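Local coordinates for putative uncharacterized protein (Legionella drancourtii, PDB 4JVS) that probably acts as a GTPase-activating protein, the GAP domain of a Dot/Icm-secreted effector that speeds GTP hydrolysis by a host small GTPase, at residues V53-F67 / A164-Q178. Numbering follows the deposited sequence.
Sequences VRTEEVNFGQLAKCF and ATAGQNIILQLRLIQ
The rings of Phe-60 and Phe-67 pack against helix 164-177, Phe-60 on Leu-174 and Arg-175 and Phe-67 on Ala-164 and Gly-167. The Phe-60 ring lies between two aliphatic groups: Arg-175 CG stands 4.1 Å from the ring centroid, almost exactly on the ring normal, in a CH-pi contact, while CG1 of Val-58 covers the opposite face toward its rim. Leu-174 CB meets the same ring in its plane, at the edge. Phe-67, with CG anti to its backbone N (chi1 163°), sends its ring against the bare backbone of Gly-167, whose carbonyl carbon lies over one face, offset toward the rim. Phe-34 of helix 34-45 adds an edge-to-face contact to Phe-67.

The first turns of helix 60-80 (60-67) and the 164-177 part of helix 156-177 run antiparallel (172°), with a closest approach of 10.7 Å between the axes of these parts, and mesh knobs-into-holes within the helical N-terminal subdomain of the LepB GAP domain. Phe-67 fills a hole formed by Ala-164, Gly-167, Gln-168 and Ile-171; Ile-171 in turn enters one lined by Phe-60, Leu-63, Ala-64 and Phe-67. CD1 of Leu-63 reaches both CG1 of Ile-171 and CD1 of Leu-174, each at 3.8 Å. Ahead of residue 60, Thr-55 CG2 packs on Ile-177 CG2 at 3.8 Å, and Val-53 CG1 touches that same methyl.

Polar contacts are sparse. Thr-55 OG1 gives a weak hydrogen bond to Gln-178 OE1 (3.4 Å). Within the 53-67 segment, Asn-59 OD1 accepts from Gln-62 N, capping the helix start, with the donor well above the carbonyl plane. Beyond the ring, Arg-175 NH1 forms a salt bridge with an acidic side chain of another protein's chain.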
loop_
_atom_site.group_PDB
_atom_site.type_symbol
_atom_site.label_atom_id
_atom_site.label_comp_id
_atom_site.label_asym_id
_atom_site.label_seq_id
_atom_site.Cartn_x
_atom_site.Cartn_y
_atom_site.Cartn_z
ATOM N N VAL A 53 -27.027 -6.287 -0.252
ATOM C CA VAL A 53 -26.738 -5.573 1.000
ATOM C C VAL A 53 -26.791 -4.050 0.807
ATOM O O VAL A 53 -26.468 -3.551 -0.263
ATOM C CB VAL A 53 -25.353 -5.997 1.574
ATOM C CG1 VAL A 53 -24.232 -5.669 0.589
ATOM C CG2 VAL A 53 -25.091 -5.353 2.932
ATOM N N ARG A 54 -27.198 -3.316 1.840
ATOM C CA ARG A 54 -27.302 -1.859 1.763
ATOM C C ARG A 54 -26.195 -1.134 2.543
ATOM O O ARG A 54 -26.277 -0.970 3.766
ATOM C CB ARG A 54 -28.680 -1.384 2.243
ATOM C CG ARG A 54 -29.833 -2.276 1.802
ATOM C CD ARG A 54 -31.176 -1.569 1.872
ATOM N NE ARG A 54 -31.483 -0.993 3.184
ATOM C CZ ARG A 54 -32.183 -1.609 4.134
ATOM N NH1 ARG A 54 -32.634 -2.837 3.936
ATOM N NH2 ARG A 54 -32.435 -0.999 5.284
ATOM N N THR A 55 -25.178 -0.676 1.813
ATOM C CA THR A 55 -24.021 -0.027 2.408
ATOM C C THR A 55 -24.145 1.485 2.378
ATOM O O THR A 55 -23.155 2.201 2.542
ATOM C CB THR A 55 -22.754 -0.393 1.642
ATOM O OG1 THR A 55 -22.866 0.078 0.295
ATOM C CG2 THR A 55 -22.557 -1.895 1.626
ATOM N N GLU A 56 -25.365 1.967 2.167
ATOM C CA GLU A 56 -25.632 3.399 2.013
ATOM C C GLU A 56 -25.341 4.192 3.293
ATOM O O GLU A 56 -24.879 5.329 3.237
ATOM C CB GLU A 56 -27.089 3.621 1.576
ATOM C CG GLU A 56 -27.810 2.353 1.063
ATOM C CD GLU A 56 -27.280 1.854 -0.287
ATOM O OE1 GLU A 56 -27.349 0.630 -0.546
ATOM O OE2 GLU A 56 -26.796 2.687 -1.090
ATOM N N GLU A 57 -25.607 3.589 4.447
ATOM C CA GLU A 57 -25.448 4.291 5.718
ATOM C C GLU A 57 -24.087 4.049 6.376
ATOM O O GLU A 57 -23.855 4.451 7.526
ATOM C CB GLU A 57 -26.603 3.957 6.664
ATOM C CG GLU A 57 -27.955 4.303 6.061
ATOM C CD GLU A 57 -29.059 4.430 7.092
ATOM O OE1 GLU A 57 -30.244 4.387 6.683
ATOM O OE2 GLU A 57 -28.741 4.577 8.297
ATOM N N VAL A 58 -23.191 3.408 5.630
ATOM C CA VAL A 58 -21.832 3.166 6.093
ATOM C C VAL A 58 -20.946 4.383 5.788
ATOM O O VAL A 58 -20.831 4.810 4.643
ATOM C CB VAL A 58 -21.241 1.865 5.466
ATOM C CG1 VAL A 58 -19.807 1.629 5.920
ATOM C CG2 VAL A 58 -22.095 0.667 5.829
ATOM N N ASN A 59 -20.339 4.946 6.825
ATOM C CA ASN A 59 -19.371 6.016 6.654
ATOM C C ASN A 59 -17.958 5.452 6.622
ATOM O O ASN A 59 -17.400 5.093 7.660
ATOM C CB ASN A 59 -19.504 7.037 7.781
ATOM C CG ASN A 59 -18.556 8.215 7.628
ATOM O OD1 ASN A 59 -17.487 8.112 7.030
ATOM N ND2 ASN A 59 -18.941 9.346 8.191
ATOM N N PHE A 60 -17.371 5.417 5.430
ATOM C CA PHE A 60 -16.084 4.768 5.241
ATOM C C PHE A 60 -14.938 5.394 6.038
ATOM O O PHE A 60 -14.080 4.669 6.551
ATOM C CB PHE A 60 -15.765 4.615 3.755
ATOM C CG PHE A 60 -16.593 3.565 3.085
ATOM C CD1 PHE A 60 -16.323 2.227 3.284
ATOM C CD2 PHE A 60 -17.661 3.907 2.290
ATOM C CE1 PHE A 60 -17.099 1.251 2.679
ATOM C CE2 PHE A 60 -18.435 2.941 1.689
ATOM C CZ PHE A 60 -18.158 1.614 1.888
ATOM N N GLY A 61 -14.950 6.718 6.174
ATOM C CA GLY A 61 -14.041 7.413 7.074
ATOM C C GLY A 61 -14.151 6.958 8.527
ATOM O O GLY A 61 -13.136 6.744 9.200
ATOM N N GLN A 62 -15.375 6.794 9.024
ATOM C CA GLN A 62 -15.557 6.292 10.387
ATOM C C GLN A 62 -15.202 4.806 10.490
ATOM O O GLN A 62 -14.723 4.346 11.523
ATOM C CB GLN A 62 -16.987 6.531 10.893
ATOM C CG GLN A 62 -17.504 7.967 10.728
ATOM C CD GLN A 62 -16.816 8.983 11.633
ATOM O OE1 GLN A 62 -16.832 8.853 12.863
ATOM N NE2 GLN A 62 -16.226 10.015 11.025
ATOM N N LEU A 63 -15.443 4.051 9.421
ATOM C CA LEU A 63 -15.114 2.639 9.430
ATOM C C LEU A 63 -13.604 2.499 9.524
ATOM O O LEU A 63 -13.098 1.628 10.234
ATOM C CB LEU A 63 -15.625 1.954 8.168
ATOM C CG LEU A 63 -16.228 0.551 8.325
ATOM C CD1 LEU A 63 -16.231 -0.189 7.000
ATOM C CD2 LEU A 63 -15.491 -0.232 9.362
ATOM N N ALA A 64 -12.889 3.368 8.811
ATOM C CA ALA A 64 -11.433 3.356 8.853
ATOM C C ALA A 64 -10.871 3.744 10.232
ATOM O O ALA A 64 -9.971 3.070 10.733
ATOM C CB ALA A 64 -10.854 4.231 7.752
ATOM N N LYS A 65 -11.388 4.807 10.849
ATOM C CA LYS A 65 -10.976 5.134 12.222
ATOM C C LYS A 65 -11.210 3.941 13.141
ATOM O O LYS A 65 -10.364 3.589 13.957
ATOM C CB LYS A 65 -11.708 6.364 12.770
ATOM C CG LYS A 65 -11.486 7.639 11.944
ATOM C CD LYS A 65 -12.659 8.635 12.063
ATOM C CE LYS A 65 -12.513 9.828 11.098
ATOM N NZ LYS A 65 -11.350 10.732 11.412
ATOM N N CYS A 66 -12.359 3.309 12.970
ATOM C CA CYS A 66 -12.776 2.184 13.792
ATOM C C CYS A 66 -11.811 1.001 13.660
ATOM O O CYS A 66 -11.410 0.388 14.656
ATOM C CB CYS A 66 -14.196 1.779 13.391
ATOM S SG CYS A 66 -14.980 0.531 14.419
ATOM N N PHE A 67 -11.432 0.682 12.429
ATOM C CA PHE A 67 -10.455 -0.375 12.211
ATOM C C PHE A 67 -9.069 0.036 12.721
ATOM O O PHE A 67 -8.346 -0.765 13.325
ATOM C CB PHE A 67 -10.375 -0.752 10.733
ATOM C CG PHE A 67 -9.139 -1.509 10.386
ATOM C CD1 PHE A 67 -9.020 -2.842 10.725
ATOM C CD2 PHE A 67 -8.085 -0.885 9.734
ATOM C CE1 PHE A 67 -7.885 -3.541 10.418
ATOM C CE2 PHE A 67 -6.954 -1.576 9.421
ATOM C CZ PHE A 67 -6.849 -2.910 9.764
ATOM N N ALA A 164 -4.635 -7.753 9.851
ATOM C CA ALA A 164 -4.636 -6.373 9.404
ATOM C C ALA A 164 -5.198 -6.277 7.999
ATOM O O ALA A 164 -6.125 -5.507 7.743
ATOM C CB ALA A 164 -3.224 -5.831 9.441
ATOM N N THR A 165 -4.618 -7.068 7.100
ATOM C CA THR A 165 -4.997 -7.093 5.691
ATOM C C THR A 165 -6.451 -7.515 5.554
ATOM O O THR A 165 -7.175 -7.017 4.698
ATOM C CB THR A 165 -4.117 -8.088 4.883
ATOM O OG1 THR A 165 -2.726 -7.842 5.142
ATOM C CG2 THR A 165 -4.399 -7.985 3.378
ATOM N N ALA A 166 -6.863 -8.442 6.412
ATOM C CA ALA A 166 -8.223 -8.958 6.417
ATOM C C ALA A 166 -9.225 -7.849 6.701
ATOM O O ALA A 166 -10.282 -7.776 6.068
ATOM C CB ALA A 166 -8.356 -10.085 7.450
ATOM N N GLY A 167 -8.888 -6.994 7.662
ATOM C CA GLY A 167 -9.739 -5.889 8.047
ATOM C C GLY A 167 -9.822 -4.875 6.929
ATOM O O GLY A 167 -10.891 -4.301 6.684
ATOM N N GLN A 168 -8.692 -4.657 6.254
ATOM C CA GLN A 168 -8.624 -3.748 5.118
ATOM C C GLN A 168 -9.565 -4.209 4.016
ATOM O O GLN A 168 -10.265 -3.413 3.393
ATOM C CB GLN A 168 -7.200 -3.688 4.576
ATOM C CG GLN A 168 -6.189 -3.078 5.544
ATOM C CD GLN A 168 -4.842 -2.804 4.892
ATOM O OE1 GLN A 168 -4.201 -3.706 4.338
ATOM N NE2 GLN A 168 -4.411 -1.554 4.951
ATOM N N ASN A 169 -9.589 -5.511 3.790
ATOM C CA ASN A 169 -10.368 -6.081 2.714
ATOM C C ASN A 169 -11.873 -5.937 2.953
ATOM O O ASN A 169 -12.641 -5.776 2.003
ATOM C CB ASN A 169 -9.962 -7.539 2.516
ATOM C CG ASN A 169 -10.464 -8.122 1.215
ATOM O OD1 ASN A 169 -10.837 -7.398 0.291
ATOM N ND2 ASN A 169 -10.476 -9.449 1.135
ATOM N N ILE A 170 -12.291 -5.996 4.217
ATOM C CA ILE A 170 -13.692 -5.787 4.568
ATOM C C ILE A 170 -14.128 -4.398 4.091
ATOM O O ILE A 170 -15.161 -4.232 3.444
ATOM C CB ILE A 170 -13.916 -5.884 6.093
ATOM C CG1 ILE A 170 -13.597 -7.290 6.604
ATOM C CG2 ILE A 170 -15.341 -5.488 6.462
ATOM C CD1 ILE A 170 -13.759 -7.439 8.106
ATOM N N ILE A 171 -13.311 -3.406 4.406
ATOM C CA ILE A 171 -13.558 -2.036 3.998
ATOM C C ILE A 171 -13.507 -1.911 2.484
ATOM O O ILE A 171 -14.312 -1.197 1.901
ATOM C CB ILE A 171 -12.524 -1.092 4.642
ATOM C CG1 ILE A 171 -12.644 -1.172 6.172
ATOM C CG2 ILE A 171 -12.686 0.319 4.107
ATOM C CD1 ILE A 171 -11.830 -0.165 6.930
ATOM N N LEU A 172 -12.574 -2.628 1.857
ATOM C CA LEU A 172 -12.429 -2.654 0.398
ATOM C C LEU A 172 -13.696 -3.170 -0.275
ATOM O O LEU A 172 -14.254 -2.524 -1.173
ATOM C CB LEU A 172 -11.262 -3.561 -0.001
ATOM C CG LEU A 172 -10.475 -3.325 -1.300
ATOM C CD1 LEU A 172 -9.758 -4.586 -1.736
ATOM C CD2 LEU A 172 -11.314 -2.795 -2.436
ATOM N N GLN A 173 -14.136 -4.353 0.142
ATOM C CA GLN A 173 -15.297 -4.970 -0.480
ATOM C C GLN A 173 -16.543 -4.106 -0.301
ATOM O O GLN A 173 -17.357 -4.004 -1.220
ATOM C CB GLN A 173 -15.511 -6.391 0.043
ATOM C CG GLN A 173 -14.324 -7.313 -0.194
ATOM C CD GLN A 173 -13.950 -7.448 -1.661
ATOM O OE1 GLN A 173 -14.794 -7.302 -2.547
ATOM N NE2 GLN A 173 -12.677 -7.729 -1.923
ATOM N N LEU A 174 -16.678 -3.470 0.863
ATOM C CA LEU A 174 -17.806 -2.568 1.108
ATOM C C LEU A 174 -17.774 -1.332 0.200
ATOM O O LEU A 174 -18.802 -0.932 -0.340
ATOM C CB LEU A 174 -17.871 -2.142 2.579
ATOM C CG LEU A 174 -18.141 -3.245 3.609
ATOM C CD1 LEU A 174 -18.278 -2.654 5.011
ATOM C CD2 LEU A 174 -19.362 -4.078 3.237
ATOM N N ARG A 175 -16.592 -0.738 0.039
ATOM C CA ARG A 175 -16.411 0.422 -0.834
ATOM C C ARG A 175 -16.696 0.034 -2.282
ATOM O O ARG A 175 -17.249 0.829 -3.047
ATOM C CB ARG A 175 -14.988 0.987 -0.698
ATOM C CG ARG A 175 -14.881 2.509 -0.812
ATOM C CD ARG A 175 -13.873 2.966 -1.892
ATOM N NE ARG A 175 -12.547 2.361 -1.733
ATOM C CZ ARG A 175 -11.878 1.733 -2.704
ATOM N NH1 ARG A 175 -12.402 1.623 -3.926
ATOM N NH2 ARG A 175 -10.677 1.210 -2.454
ATOM N N LEU A 176 -16.314 -1.190 -2.650
ATOM C CA LEU A 176 -16.605 -1.726 -3.982
ATOM C C LEU A 176 -18.111 -1.883 -4.223
ATOM O O LEU A 176 -18.639 -1.417 -5.228
ATOM C CB LEU A 176 -15.883 -3.064 -4.210
ATOM C CG LEU A 176 -14.389 -2.991 -4.547
ATOM C CD1 LEU A 176 -13.771 -4.362 -4.659
ATOM C CD2 LEU A 176 -14.171 -2.226 -5.832
ATOM N N ILE A 177 -18.768 -2.539 -3.303
ATOM C CA ILE A 177 -20.180 -2.771 -3.365
ATOM C C ILE A 177 -20.912 -1.480 -3.331
ATOM O O ILE A 177 -21.888 -1.325 -3.982
ATOM C CB ILE A 177 -20.633 -3.651 -2.222
ATOM C CG1 ILE A 177 -20.511 -5.103 -2.638
ATOM C CG2 ILE A 177 -22.057 -3.347 -1.884
ATOM C CD1 ILE A 177 -20.251 -6.043 -1.507
ATOM N N GLN A 178 -20.403 -0.536 -2.585
ATOM C CA GLN A 178 -20.997 0.764 -2.463
ATOM C C GLN A 178 -20.976 1.498 -3.761
ATOM O O GLN A 178 -21.588 2.517 -3.876
ATOM C CB GLN A 178 -20.289 1.590 -1.414
ATOM C CG GLN A 178 -20.531 3.075 -1.518
ATOM C CD GLN A 178 -21.741 3.501 -0.764
ATOM O OE1 GLN A 178 -22.843 3.137 -1.110
ATOM N NE2 GLN A 178 -21.545 4.266 0.275
#